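Local coordinates for Beta/gamma crystallin 'Greek key' domain-containing protein (Methanosaeta thermophila PT, PDB 5HT7) that binds transition metal ions such as iron(II) as a trimeric archaeal betagamma-crystallin, its wider biological role being uncertain, at residues 21-24 with 25-28. Residues are numbered along the deposited sequence; the frame is centred on the assembly and turned at random.
Sequences DADV and GADI
With CG of Asp-23 turned anti to its own N (chi1 -157°), the carboxylate swings toward the turn that follows, and OD2 lies 3.3 Å from the methyl CB of Ala-26. Asp-23 OD1 accepts a hydrogen bond from a water at 2.6 Å. That water accepts in turn from Gly-25 N, and so links the carboxylate to the backbone of the turn at Gly-25. Two backbone bonds wind the chain. Ala-26 N donates to Asp-23 O at 3.1 Å, and Asp-27 N to Val-24 O at the same length. This i to i+3 pattern makes a short 3-10 turn in the loop between strands 20-21 and 36-39 of the betagamma-crystallin domain. Just before it, Asp-21 OD1 takes Asp-23 N at 2.8 Å and closes an Asx turn. Replacing Asp-23 by an alanine is likely to leave the bridging water without its carboxylate acceptor and to lose the contact of OD2 with the Ala-26 methyl. CB of Asp-27 rests 3.4 Å from Val-24 O. Asp-27 OD2 and Asp-21 OD2, 5.5 Å apart, both form salt bridges to Lys-15 NZ, which probably offsets their repulsion. Arg-11 of the second subunit pairs with Asp-21 OD1.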
loop_
_atom_site.group_PDB
_atom_site.type_symbol
_atom_site.label_atom_id
_atom_site.label_comp_id
_atom_site.label_asym_id
_atom_site.label_seq_id
_atom_site.Cartn_x
_atom_site.Cartn_y
_atom_site.Cartn_z
ATOM N N ASP A 21 -1.836 11.094 10.666
ATOM C CA ASP A 21 -3.142 10.518 10.938
ATOM C C ASP A 21 -3.536 10.916 12.345
ATOM O O ASP A 21 -2.903 10.481 13.305
ATOM C CB ASP A 21 -3.122 8.991 10.786
ATOM C CG ASP A 21 -4.516 8.384 10.826
ATOM O OD1 ASP A 21 -5.415 8.982 11.459
ATOM O OD2 ASP A 21 -4.727 7.309 10.217
ATOM N N ALA A 22 -4.578 11.740 12.472
ATOM C CA ALA A 22 -4.969 12.258 13.779
ATOM C C ALA A 22 -5.776 11.247 14.582
ATOM O O ALA A 22 -6.079 11.482 15.745
ATOM C CB ALA A 22 -5.772 13.571 13.625
ATOM N N ASP A 23 -6.130 10.121 13.968
ATOM C CA ASP A 23 -7.003 9.161 14.639
ATOM C C ASP A 23 -6.852 7.778 14.017
ATOM O O ASP A 23 -7.742 7.326 13.303
ATOM C CB ASP A 23 -8.448 9.650 14.551
ATOM C CG ASP A 23 -9.352 9.076 15.632
ATOM O OD1 ASP A 23 -8.886 8.342 16.521
ATOM O OD2 ASP A 23 -10.557 9.391 15.583
ATOM N N VAL A 24 -5.720 7.124 14.274
ATOM C CA VAL A 24 -5.433 5.821 13.665
ATOM C C VAL A 24 -6.534 4.814 14.006
ATOM O O VAL A 24 -6.982 4.043 13.145
ATOM C CB VAL A 24 -4.062 5.262 14.116
ATOM C CG1 VAL A 24 -3.904 3.810 13.663
ATOM C CG2 VAL A 24 -2.923 6.104 13.574
ATOM N N GLY A 25 -7.016 4.872 15.246
ATOM C CA GLY A 25 -8.016 3.927 15.730
ATOM C C GLY A 25 -9.412 4.104 15.157
ATOM O O GLY A 25 -10.302 3.290 15.399
ATOM N N ALA A 26 -9.612 5.179 14.406
ATOM C CA ALA A 26 -10.891 5.431 13.761
ATOM C C ALA A 26 -10.998 4.648 12.447
ATOM O O ALA A 26 -12.061 4.596 11.840
ATOM C CB ALA A 26 -11.078 6.934 13.519
ATOM N N ASP A 27 -9.894 4.034 12.027
ATOM C CA ASP A 27 -9.858 3.245 10.797
ATOM C C ASP A 27 -10.354 1.830 11.058
ATOM O O ASP A 27 -9.600 0.990 11.531
ATOM C CB ASP A 27 -8.438 3.198 10.216
ATOM C CG ASP A 27 -8.413 2.720 8.761
ATOM O OD1 ASP A 27 -9.418 2.132 8.311
ATOM O OD2 ASP A 27 -7.395 2.946 8.074
ATOM N N ILE A 28 -11.611 1.563 10.722
ATOM C CA ILE A 28 -12.218 0.260 10.983
ATOM C C ILE A 28 -11.558 -0.871 10.205
ATOM O O ILE A 28 -11.621 -2.034 10.616
ATOM C CB ILE A 28 -13.722 0.259 10.652
ATOM C CG1 ILE A 28 -13.951 0.653 9.194
ATOM C CG2 ILE A 28 -14.475 1.183 11.593
ATOM C CD1 ILE A 28 -15.385 0.456 8.731
HETATM O O HOH W 1 -6.916 6.777 17.220
#